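Maternal effect protein oskar (Drosophila melanogaster, PDB 5A4A) induces germ plasm formation and binds RNA, probably through this OSK domain, which resembles SGNH hydrolases in fold. Local coordinates at residues D31-E40 against Y187-V198; R50-G60 against R178-P186. All blocks are in the same frame, centred on the assembly; numbering follows the deposited sequence. Where two conformers were deposited one is given.

Contact 1 (D31-E40 against Y187-V198); sequences DFMLYLARME and YLFWNKIGRQRV. With SO4 (sulfate ion), chain B; SO4 (sulfate ion), chain F.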
loop_
_atom_site.group_PDB
_atom_site.type_symbol
_atom_site.label_atom_id
_atom_site.label_comp_id
_atom_site.label_asym_id
_atom_site.label_seq_id
_atom_site.Cartn_x
_atom_site.Cartn_y
_atom_site.Cartn_z
ATOM N N ASP A 31 5.272 -0.252 3.760
ATOM C CA ASP A 31 5.547 -1.136 4.898
ATOM C C ASP A 31 4.337 -1.841 5.475
ATOM O O ASP A 31 4.479 -2.939 6.001
ATOM C CB ASP A 31 6.239 -0.405 6.047
ATOM C CG ASP A 31 7.726 -0.257 5.833
ATOM O OD1 ASP A 31 8.459 -1.271 5.983
ATOM O OD2 ASP A 31 8.158 0.876 5.535
ATOM N N PHE A 32 3.156 -1.221 5.409
ATOM C CA PHE A 32 1.981 -1.856 6.017
ATOM C C PHE A 32 1.598 -3.161 5.328
ATOM O O PHE A 32 1.437 -4.188 5.982
ATOM C CB PHE A 32 0.786 -0.902 6.101
ATOM C CG PHE A 32 1.010 0.247 7.037
ATOM C CD1 PHE A 32 1.066 0.041 8.411
ATOM C CD2 PHE A 32 1.175 1.528 6.547
ATOM C CE1 PHE A 32 1.281 1.095 9.276
ATOM C CE2 PHE A 32 1.388 2.591 7.412
ATOM C CZ PHE A 32 1.452 2.368 8.778
ATOM N N MET A 33 1.456 -3.128 4.011
ATOM C CA MET A 33 1.191 -4.355 3.278
ATOM C C MET A 33 2.412 -5.279 3.232
ATOM O O MET A 33 2.256 -6.494 3.252
ATOM C CB MET A 33 0.651 -4.057 1.878
ATOM C CG MET A 33 -0.786 -3.539 1.878
ATOM S SD MET A 33 -1.907 -4.746 2.596
ATOM C CE MET A 33 -1.451 -6.157 1.613
ATOM N N LEU A 34 3.619 -4.709 3.201
ATOM C CA LEU A 34 4.837 -5.517 3.284
ATOM C C LEU A 34 4.812 -6.378 4.550
ATOM O O LEU A 34 5.064 -7.584 4.501
ATOM C CB LEU A 34 6.083 -4.631 3.263
ATOM C CG LEU A 34 7.443 -5.351 3.290
ATOM C CD1 LEU A 34 7.527 -6.357 2.158
ATOM C CD2 LEU A 34 8.594 -4.360 3.186
ATOM N N TYR A 35 4.488 -5.760 5.683
ATOM C CA TYR A 35 4.452 -6.486 6.945
ATOM C C TYR A 35 3.318 -7.503 7.005
ATOM O O TYR A 35 3.507 -8.620 7.491
ATOM C CB TYR A 35 4.353 -5.512 8.119
ATOM C CG TYR A 35 4.465 -6.148 9.490
ATOM C CD1 TYR A 35 5.588 -6.896 9.856
ATOM C CD2 TYR A 35 3.462 -5.961 10.435
ATOM C CE1 TYR A 35 5.683 -7.454 11.114
ATOM C CE2 TYR A 35 3.548 -6.510 11.685
ATOM C CZ TYR A 35 4.665 -7.251 12.030
ATOM O OH TYR A 35 4.732 -7.788 13.293
ATOM N N LEU A 36 2.141 -7.107 6.527
ATOM C CA LEU A 36 1.029 -8.039 6.392
ATOM C C LEU A 36 1.469 -9.278 5.629
ATOM O O LEU A 36 1.217 -10.400 6.059
ATOM C CB LEU A 36 -0.155 -7.385 5.682
ATOM C CG LEU A 36 -1.363 -8.319 5.540
ATOM C CD1 LEU A 36 -1.828 -8.714 6.915
ATOM C CD2 LEU A 36 -2.495 -7.654 4.781
ATOM N N ALA A 37 2.141 -9.070 4.503
ATOM C CA ALA A 37 2.577 -10.191 3.673
ATOM C C ALA A 37 3.658 -11.036 4.341
ATOM O O ALA A 37 3.683 -12.263 4.183
ATOM C CB ALA A 37 3.045 -9.693 2.309
ATOM N N ARG A 38 4.539 -10.385 5.096
ATOM C CA ARG A 38 5.619 -11.099 5.777
ATOM C C ARG A 38 5.039 -12.007 6.848
ATOM O O ARG A 38 5.442 -13.161 7.006
ATOM C CB ARG A 38 6.591 -10.106 6.408
ATOM C CG ARG A 38 7.718 -10.746 7.201
ATOM C CD ARG A 38 8.599 -11.608 6.318
ATOM N NE ARG A 38 9.881 -11.864 6.972
ATOM C CZ ARG A 38 10.918 -12.448 6.384
ATOM N NH1 ARG A 38 10.816 -12.849 5.127
ATOM N NH2 ARG A 38 12.062 -12.624 7.055
ATOM N N MET A 39 4.058 -11.488 7.570
ATOM C CA MET A 39 3.498 -12.224 8.697
ATOM C C MET A 39 2.418 -13.235 8.333
ATOM O O MET A 39 2.277 -14.261 9.014
ATOM C CB MET A 39 2.961 -11.247 9.745
ATOM C CG MET A 39 4.017 -10.297 10.293
ATOM S SD MET A 39 5.437 -11.118 11.037
ATOM C CE MET A 39 4.659 -11.837 12.470
ATOM N N GLU A 40 1.654 -12.954 7.279
ATOM C CA GLU A 40 0.471 -13.745 6.977
ATOM C C GLU A 40 0.565 -14.478 5.641
ATOM O O GLU A 40 -0.148 -15.452 5.427
ATOM C CB GLU A 40 -0.775 -12.851 6.975
ATOM C CG GLU A 40 -0.936 -12.005 8.224
ATOM C CD GLU A 40 -1.053 -12.838 9.484
ATOM O OE1 GLU A 40 -1.600 -13.960 9.410
ATOM O OE2 GLU A 40 -0.588 -12.375 10.548
ATOM N N TYR A 187 6.389 4.069 12.450
ATOM C CA TYR A 187 5.225 3.304 12.010
ATOM C C TYR A 187 4.673 2.521 13.186
ATOM O O TYR A 187 5.437 1.920 13.933
ATOM C CB TYR A 187 5.648 2.310 10.923
ATOM C CG TYR A 187 5.741 2.908 9.544
ATOM C CD1 TYR A 187 6.626 3.940 9.265
ATOM C CD2 TYR A 187 4.918 2.450 8.521
ATOM C CE1 TYR A 187 6.696 4.493 7.996
ATOM C CE2 TYR A 187 4.982 2.996 7.251
ATOM C CZ TYR A 187 5.863 4.014 6.994
ATOM O OH TYR A 187 5.918 4.545 5.722
ATOM N N LEU A 188 3.350 2.540 13.358
ATOM C CA LEU A 188 2.702 1.676 14.342
ATOM C C LEU A 188 2.006 0.553 13.575
ATOM O O LEU A 188 0.987 0.778 12.902
ATOM C CB LEU A 188 1.672 2.450 15.183
ATOM C CG LEU A 188 1.193 1.697 16.435
ATOM C CD1 LEU A 188 2.369 1.535 17.410
ATOM C CD2 LEU A 188 0.020 2.388 17.108
ATOM N N PHE A 189 2.556 -0.652 13.654
ATOM C CA PHE A 189 2.069 -1.747 12.820
ATOM C C PHE A 189 0.839 -2.446 13.364
ATOM O O PHE A 189 0.556 -2.395 14.560
ATOM C CB PHE A 189 3.188 -2.748 12.557
ATOM C CG PHE A 189 4.213 -2.234 11.603
ATOM C CD1 PHE A 189 3.986 -2.305 10.235
ATOM C CD2 PHE A 189 5.378 -1.630 12.069
ATOM C CE1 PHE A 189 4.918 -1.808 9.335
ATOM C CE2 PHE A 189 6.316 -1.139 11.182
ATOM C CZ PHE A 189 6.085 -1.225 9.814
ATOM N N TRP A 190 0.079 -3.062 12.458
ATOM C CA TRP A 190 -1.077 -3.832 12.855
ATOM C C TRP A 190 -0.590 -5.084 13.582
ATOM O O TRP A 190 0.363 -5.736 13.153
ATOM C CB TRP A 190 -1.913 -4.223 11.628
ATOM C CG TRP A 190 -2.153 -3.095 10.643
ATOM C CD1 TRP A 190 -2.277 -1.753 10.922
ATOM C CD2 TRP A 190 -2.319 -3.224 9.219
ATOM N NE1 TRP A 190 -2.496 -1.048 9.750
ATOM C CE2 TRP A 190 -2.517 -1.926 8.700
ATOM C CE3 TRP A 190 -2.301 -4.311 8.339
ATOM C CZ2 TRP A 190 -2.710 -1.691 7.328
ATOM C CZ3 TRP A 190 -2.484 -4.076 6.982
ATOM C CH2 TRP A 190 -2.686 -2.774 6.491
ATOM N N ASN A 191 -1.245 -5.417 14.690
ATOM C CA ASN A 191 -0.855 -6.616 15.432
ATOM C C ASN A 191 -1.530 -7.845 14.827
ATOM O O ASN A 191 -2.111 -7.751 13.747
ATOM C CB ASN A 191 -1.102 -6.473 16.943
ATOM C CG ASN A 191 -2.577 -6.430 17.312
ATOM O OD1 ASN A 191 -3.457 -6.627 16.482
ATOM N ND2 ASN A 191 -2.846 -6.174 18.581
ATOM N N LYS A 192 -1.446 -8.993 15.496
ATOM C CA LYS A 192 -2.016 -10.212 14.921
ATOM C C LYS A 192 -3.510 -10.071 14.617
ATOM O O LYS A 192 -3.980 -10.468 13.553
ATOM C CB LYS A 192 -1.763 -11.433 15.815
ATOM C CG LYS A 192 -2.344 -12.721 15.229
ATOM C CD LYS A 192 -1.780 -13.966 15.904
ATOM C CE LYS A 192 -1.323 -15.013 14.883
ATOM N NZ LYS A 192 0.159 -15.193 14.905
ATOM N N ILE A 193 -4.247 -9.497 15.560
ATOM C CA ILE A 193 -5.685 -9.277 15.388
ATOM C C ILE A 193 -5.955 -8.297 14.237
ATOM O O ILE A 193 -6.823 -8.532 13.385
ATOM C CB ILE A 193 -6.310 -8.749 16.693
ATOM C CG1 ILE A 193 -6.122 -9.767 17.820
ATOM C CG2 ILE A 193 -7.776 -8.406 16.492
ATOM C CD1 ILE A 193 -6.384 -9.199 19.212
ATOM N N GLY A 194 -5.206 -7.198 14.223
ATOM C CA GLY A 194 -5.330 -6.192 13.183
ATOM C C GLY A 194 -5.028 -6.728 11.801
ATOM O O GLY A 194 -5.796 -6.491 10.861
ATOM N N ARG A 195 -3.923 -7.455 11.670
ATOM C CA ARG A 195 -3.570 -8.046 10.380
ATOM C C ARG A 195 -4.641 -8.996 9.882
ATOM O O ARG A 195 -4.979 -9.003 8.712
ATOM C CB ARG A 195 -2.232 -8.782 10.485
ATOM C CG ARG A 195 -1.046 -7.886 10.730
ATOM C CD ARG A 195 0.269 -8.645 10.591
ATOM N NE ARG A 195 0.436 -9.762 11.527
ATOM C CZ ARG A 195 0.951 -9.652 12.750
ATOM N NH1 ARG A 195 1.281 -8.468 13.222
ATOM N NH2 ARG A 195 1.108 -10.723 13.516
ATOM N N GLN A 196 -5.173 -9.817 10.772
ATOM C CA GLN A 196 -6.192 -10.759 10.331
ATOM C C GLN A 196 -7.485 -10.054 9.933
ATOM O O GLN A 196 -8.113 -10.452 8.966
ATOM C CB GLN A 196 -6.445 -11.884 11.345
ATOM C CG GLN A 196 -7.019 -13.158 10.695
ATOM C CD GLN A 196 -6.150 -13.714 9.553
ATOM O OE1 GLN A 196 -6.664 -14.100 8.501
ATOM N NE2 GLN A 196 -4.832 -13.773 9.770
ATOM N N ARG A 197 -7.862 -8.992 10.645
ATOM C CA ARG A 197 -9.055 -8.222 10.255
ATOM C C ARG A 197 -8.920 -7.627 8.853
ATOM O O ARG A 197 -9.856 -7.705 8.056
ATOM C CB ARG A 197 -9.387 -7.128 11.276
ATOM C CG ARG A 197 -10.024 -7.663 12.561
ATOM C CD ARG A 197 -10.134 -6.578 13.638
ATOM N NE ARG A 197 -11.188 -5.608 13.369
ATOM C CZ ARG A 197 -12.458 -5.779 13.723
ATOM N NH1 ARG A 197 -12.833 -6.888 14.339
ATOM N NH2 ARG A 197 -13.361 -4.853 13.444
ATOM N N VAL A 198 -7.761 -7.040 8.563
ATOM C CA VAL A 198 -7.522 -6.410 7.253
ATOM C C VAL A 198 -7.519 -7.463 6.153
ATOM O O VAL A 198 -8.173 -7.300 5.126
ATOM C CB VAL A 198 -6.198 -5.631 7.218
ATOM C CG1 VAL A 198 -5.821 -5.249 5.779
ATOM C CG2 VAL A 198 -6.287 -4.393 8.113
HETATM S S SO4 B . 1.932 -9.234 16.975
HETATM O O1 SO4 B . 2.858 -9.029 18.082
HETATM O O2 SO4 B . 2.365 -10.355 16.154
HETATM O O3 SO4 B . 0.599 -9.532 17.498
HETATM O O4 SO4 B . 1.921 -8.021 16.167
HETATM S S SO4 F . 14.369 -13.222 4.124
HETATM O O1 SO4 F . 14.202 -13.614 5.515
HETATM O O2 SO4 F . 14.946 -11.886 4.052
HETATM O O3 SO4 F . 15.239 -14.180 3.454
HETATM O O4 SO4 F . 13.069 -13.213 3.447
HETATM O O HOH W 1 6.526 2.396 4.174
HETATM O O HOH W 2 1.000 -13.527 12.459
HETATM O O HOH W 3 -2.967 -12.605 11.948
#

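Contact 2 (R50-G60 against R178-P186); sequences RVLQSGLCVSG and RQVTGSKEP. With SO4 (sulfate ion), chain D; SO4 (sulfate ion), chain C.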
loop_
_atom_site.group_PDB
_atom_site.type_symbol
_atom_site.label_atom_id
_atom_site.label_comp_id
_atom_site.label_asym_id
_atom_site.label_seq_id
_atom_site.Cartn_x
_atom_site.Cartn_y
_atom_site.Cartn_z
ATOM N N ARG A 50 18.812 -2.418 -0.301
ATOM C CA ARG A 50 18.987 -1.827 1.030
ATOM C C ARG A 50 17.653 -1.626 1.720
ATOM O O ARG A 50 17.482 -1.953 2.901
ATOM C CB ARG A 50 19.677 -0.466 0.912
ATOM C CG ARG A 50 21.063 -0.527 0.346
ATOM C CD ARG A 50 21.779 0.815 0.436
ATOM N NE ARG A 50 21.262 1.808 -0.501
ATOM C CZ ARG A 50 21.522 1.814 -1.804
ATOM N NH1 ARG A 50 22.274 0.867 -2.337
ATOM N NH2 ARG A 50 21.019 2.763 -2.583
ATOM N N VAL A 51 16.712 -1.070 0.966
ATOM C CA VAL A 51 15.380 -0.785 1.465
ATOM C C VAL A 51 14.559 -2.066 1.376
ATOM O O VAL A 51 14.577 -2.760 0.361
ATOM C CB VAL A 51 14.728 0.361 0.667
ATOM C CG1 VAL A 51 13.248 0.500 1.014
ATOM C CG2 VAL A 51 15.476 1.670 0.938
ATOM N N LEU A 52 13.872 -2.392 2.460
ATOM C CA LEU A 52 13.163 -3.653 2.561
ATOM C C LEU A 52 12.027 -3.666 1.550
ATOM O O LEU A 52 11.268 -2.699 1.444
ATOM C CB LEU A 52 12.549 -3.775 3.946
ATOM C CG LEU A 52 12.449 -5.142 4.596
ATOM C CD1 LEU A 52 13.851 -5.743 4.729
ATOM C CD2 LEU A 52 11.805 -4.984 5.950
ATOM N N GLN A 53 11.903 -4.764 0.816
ATOM C CA GLN A 53 10.804 -4.894 -0.134
ATOM C C GLN A 53 10.586 -6.347 -0.505
ATOM O O GLN A 53 11.461 -7.186 -0.300
ATOM C CB GLN A 53 11.088 -4.069 -1.388
ATOM C CG GLN A 53 12.405 -4.422 -2.090
ATOM C CD GLN A 53 12.885 -3.294 -2.982
ATOM O OE1 GLN A 53 12.517 -3.216 -4.161
ATOM N NE2 GLN A 53 13.689 -2.393 -2.416
ATOM N N SER A 54 9.411 -6.630 -1.058
ATOM C CA SER A 54 9.068 -7.956 -1.538
ATOM C C SER A 54 8.099 -7.710 -2.669
ATOM O O SER A 54 6.993 -7.258 -2.426
ATOM C CB SER A 54 8.360 -8.765 -0.452
ATOM O OG SER A 54 8.030 -10.062 -0.917
ATOM N N GLY A 55 8.525 -7.971 -3.898
ATOM C CA GLY A 55 7.701 -7.665 -5.055
ATOM C C GLY A 55 7.384 -6.181 -5.130
ATOM O O GLY A 55 8.282 -5.339 -5.036
ATOM N N LEU A 56 6.101 -5.861 -5.305
ATOM C CA LEU A 56 5.665 -4.474 -5.415
ATOM C C LEU A 56 5.342 -3.837 -4.057
ATOM O O LEU A 56 4.819 -2.724 -4.000
ATOM C CB LEU A 56 4.455 -4.376 -6.363
ATOM C CG LEU A 56 4.677 -4.999 -7.743
ATOM C CD1 LEU A 56 3.390 -4.938 -8.573
ATOM C CD2 LEU A 56 5.810 -4.310 -8.485
ATOM N N CYS A 57 5.657 -4.534 -2.969
ATOM C CA CYS A 57 5.586 -3.943 -1.634
ATOM C C CYS A 57 6.961 -3.455 -1.212
ATOM O O CYS A 57 7.861 -4.259 -1.014
ATOM C CB CYS A 57 5.076 -4.962 -0.603
ATOM S SG CYS A 57 3.304 -5.322 -0.808
ATOM N N VAL A 58 7.113 -2.140 -1.074
ATOM C CA VAL A 58 8.414 -1.526 -0.803
ATOM C C VAL A 58 8.312 -0.537 0.359
ATOM O O VAL A 58 7.430 0.324 0.364
ATOM C CB VAL A 58 8.909 -0.743 -2.053
ATOM C CG1 VAL A 58 10.308 -0.147 -1.815
ATOM C CG2 VAL A 58 8.891 -1.635 -3.317
ATOM N N SER A 59 9.215 -0.643 1.335
ATOM C CA SER A 59 9.265 0.346 2.404
ATOM C C SER A 59 9.458 1.751 1.828
ATOM O O SER A 59 10.343 1.974 1.001
ATOM C CB SER A 59 10.409 0.038 3.380
ATOM O OG SER A 59 10.462 1.034 4.394
ATOM N N GLY A 60 8.620 2.690 2.258
ATOM C CA GLY A 60 8.726 4.063 1.792
ATOM C C GLY A 60 8.145 4.333 0.413
ATOM O O GLY A 60 8.384 5.406 -0.154
ATOM N N ARG A 178 7.840 1.579 15.311
ATOM C CA ARG A 178 9.069 0.974 14.819
ATOM C C ARG A 178 9.716 1.845 13.750
ATOM O O ARG A 178 9.035 2.534 12.998
ATOM C CB ARG A 178 8.783 -0.395 14.198
ATOM C CG ARG A 178 8.170 -1.425 15.121
ATOM C CD ARG A 178 9.142 -1.862 16.218
ATOM N NE ARG A 178 8.804 -3.191 16.730
ATOM C CZ ARG A 178 7.823 -3.436 17.595
ATOM N NH1 ARG A 178 7.076 -2.441 18.054
ATOM N NH2 ARG A 178 7.587 -4.679 18.002
ATOM N N GLN A 179 11.039 1.779 13.676
ATOM C CA GLN A 179 11.791 2.323 12.551
ATOM C C GLN A 179 11.572 1.466 11.303
ATOM O O GLN A 179 11.524 0.240 11.390
ATOM C CB GLN A 179 13.288 2.294 12.895
ATOM C CG GLN A 179 14.205 2.697 11.742
ATOM C CD GLN A 179 14.335 4.193 11.611
ATOM O OE1 GLN A 179 14.664 4.882 12.583
ATOM N NE2 GLN A 179 14.080 4.715 10.406
ATOM N N VAL A 180 11.445 2.102 10.140
ATOM C CA VAL A 180 11.422 1.364 8.871
ATOM C C VAL A 180 12.578 1.841 7.988
ATOM O O VAL A 180 13.222 2.845 8.292
ATOM C CB VAL A 180 10.066 1.487 8.134
ATOM C CG1 VAL A 180 8.932 1.041 9.048
ATOM C CG2 VAL A 180 9.846 2.910 7.641
ATOM N N THR A 181 12.856 1.113 6.911
ATOM C CA THR A 181 14.052 1.382 6.107
ATOM C C THR A 181 13.891 2.509 5.084
ATOM O O THR A 181 14.860 3.187 4.753
ATOM C CB THR A 181 14.520 0.116 5.358
ATOM O OG1 THR A 181 13.445 -0.376 4.545
ATOM C CG2 THR A 181 14.939 -0.965 6.358
ATOM N N GLY A 182 12.678 2.694 4.575
ATOM C CA GLY A 182 12.452 3.626 3.481
ATOM C C GLY A 182 11.880 4.970 3.884
ATOM O O GLY A 182 11.574 5.796 3.022
ATOM N N SER A 183 11.747 5.203 5.186
ATOM C CA SER A 183 11.174 6.456 5.679
ATOM C C SER A 183 11.616 6.765 7.112
ATOM O O SER A 183 11.854 5.860 7.901
ATOM C CB SER A 183 9.642 6.398 5.604
ATOM O OG SER A 183 9.049 7.538 6.202
ATOM N N LYS A 184 11.704 8.050 7.454
ATOM C CA LYS A 184 12.128 8.450 8.793
ATOM C C LYS A 184 10.971 8.572 9.791
ATOM O O LYS A 184 11.208 8.692 10.988
ATOM C CB LYS A 184 12.902 9.771 8.744
ATOM C CG LYS A 184 12.044 10.974 8.389
ATOM C CD LYS A 184 12.862 12.256 8.412
ATOM C CE LYS A 184 11.994 13.467 8.131
ATOM N NZ LYS A 184 11.484 13.469 6.737
ATOM N N GLU A 185 9.727 8.547 9.311
ATOM C CA GLU A 185 8.586 8.622 10.222
ATOM C C GLU A 185 8.368 7.274 10.895
ATOM O O GLU A 185 8.553 6.231 10.274
ATOM C CB GLU A 185 7.292 9.008 9.477
ATOM C CG GLU A 185 7.162 10.478 9.162
ATOM C CD GLU A 185 8.049 10.920 8.024
ATOM O OE1 GLU A 185 8.178 10.165 7.042
ATOM O OE2 GLU A 185 8.621 12.025 8.120
ATOM N N PRO A 186 7.932 7.293 12.156
ATOM C CA PRO A 186 7.704 6.047 12.892
ATOM C C PRO A 186 6.389 5.398 12.484
ATOM O O PRO A 186 5.398 6.090 12.213
ATOM C CB PRO A 186 7.634 6.504 14.345
ATOM C CG PRO A 186 7.149 7.936 14.258
ATOM C CD PRO A 186 7.751 8.489 12.998
HETATM S S SO4 D . 10.777 10.334 4.634
HETATM O O1 SO4 D . 10.076 11.351 5.415
HETATM O O2 SO4 D . 12.026 9.949 5.297
HETATM O O3 SO4 D . 9.904 9.174 4.457
HETATM O O4 SO4 D . 11.097 10.879 3.317
HETATM S S SO4 C . 4.856 -4.564 20.460
HETATM O O1 SO4 C . 5.528 -4.976 21.686
HETATM O O2 SO4 C . 5.315 -5.399 19.342
HETATM O O3 SO4 C . 3.414 -4.750 20.643
HETATM O O4 SO4 C . 5.182 -3.168 20.167
#

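Contact 1 (D31-E40 against Y187-V198)
The indole of Trp-190 has Phe-32 CD1 over one face and Val-198 CG2 over the other. Met-33 SD and Leu-36 CD2 lie at its edge. The Phe-32 ring is nearly parallel to the five-membered ring, at 15°, but slid aside so that the two barely overlap. Tyr-187 CD2 comes over a face of Phe-32, 3.5 Å from CZ, while the carbonyl O of Leu-188 sits at the edge. Phe-189 touches both Asp-31 and Tyr-35. Its CE1 meets Asp-31 O edge-on at 3.5 Å, and its CD1 packs obliquely on Tyr-35 CD2, with the planes at 58°. These five aromatic residues form a cluster between helix 31-40 and the segment leading into helix 192-204.

Farther along, the Arg-195 side chain is a knob among Tyr-35, Leu-36, Met-39 and Glu-40. The bend at chi3 (-61°) turns its guanidinium toward Glu-40. NE donates to the anti lone pair of Glu-40 OE2 at 3.0 Å, almost straight and in the guanidinium plane. Met-39 CG lies over one face of the Arg-195 guanidinium; the backbone of Asn-191 and Lys-192 lies over the other. Arg-195 NH1 binds Trp-190 O at 2.9 Å and, like NH2, a sulfate oxygen. Water 2 joins Arg-195 NH2, Glu-40 OE2 and Lys-192 NZ.

At the other end, water 1 links Asp-31 OD2 to Tyr-187 OH; that carboxylate oxygen also binds Ser-59. The sulfate on Arg-195, also bound by Gln-174, is probably from the crystallisation liquor. Its bonds to Arg-195 and Lys-192 N mark a spot that can hold an anion; whether RNA phosphate uses it is not established.

Contact 2 (R50-G60 against R178-P186)
Thr-181 OG1 accepts the backbone N-H of Leu-52 at 2.9 Å, in a nearly straight bond of 168°. In return, Ser-59 OG accepts the N-H of Gly-182 at 2.8 Å, with a more bent angle of 141°. Each segment thus supplies one hydroxyl to a backbone N-H of the other. The Thr-181 hydroxyl lies between its own backbone N and carbonyl carbon (chi1 57°), a rotation that brings it to Leu-52. Val-51 CG1 packs beside this oxygen at 3.6 Å, and Ser-59 CB lies 3.3 Å from it.

Gly-182 and Gly-60 pass closely, their CA atoms 4.1 Å apart. Gly-60 CA also makes a C-H...O contact with Gly-182 O. The two backbones meet here with no side chain between them.

The partners on the 50-60 side flank the two strands of a beta hairpin. Strands 53-54 and 56-58 are joined by a type II' turn from Ser-54 to Cys-57, and the bond from Ser-59 N to Leu-52 O continues their pairing. The hairpin belongs to the central sheet of the domain, with strand 56-58 parallel to strand 25-29. The facing residues lie in a loop ahead of helix 192-204.

Further bonds surround these groups. Asp-31 binds Ser-59 OG and so may position it, while Gln-53 NE2 donates to Val-51 O at 2.9 Å, from above the carbonyl plane. In the loop, Gln-179 NE2 reaches Val-180 O in a straight bond lying in both amide planes. Beyond Gly-182, a sulfate, probably from the crystallisation liquor, is bound by Lys-184 N and NZ and by Arg-92; a contact with Ser-183 OG is doubtfully short.

From the N terminus, the chain forms strands 21-22 and 25-29 and then helix 31-40, the first half of contact 1. It continues into the hairpin 50-60, the first half of contact 2. Helices 63-71 to 132-148 and three more sheet strands follow. The loop 178-186 then returns to the hairpin and closes contact 2. Residues 187-198 come next and close contact 1, so contact 2 is nested inside. The two touch: a backbone hydrogen bond joins Tyr-187 and Arg-178, and Val-180 packs against Asp-31. Together they tie the C-terminal segment and helix to an early helix and the central sheet.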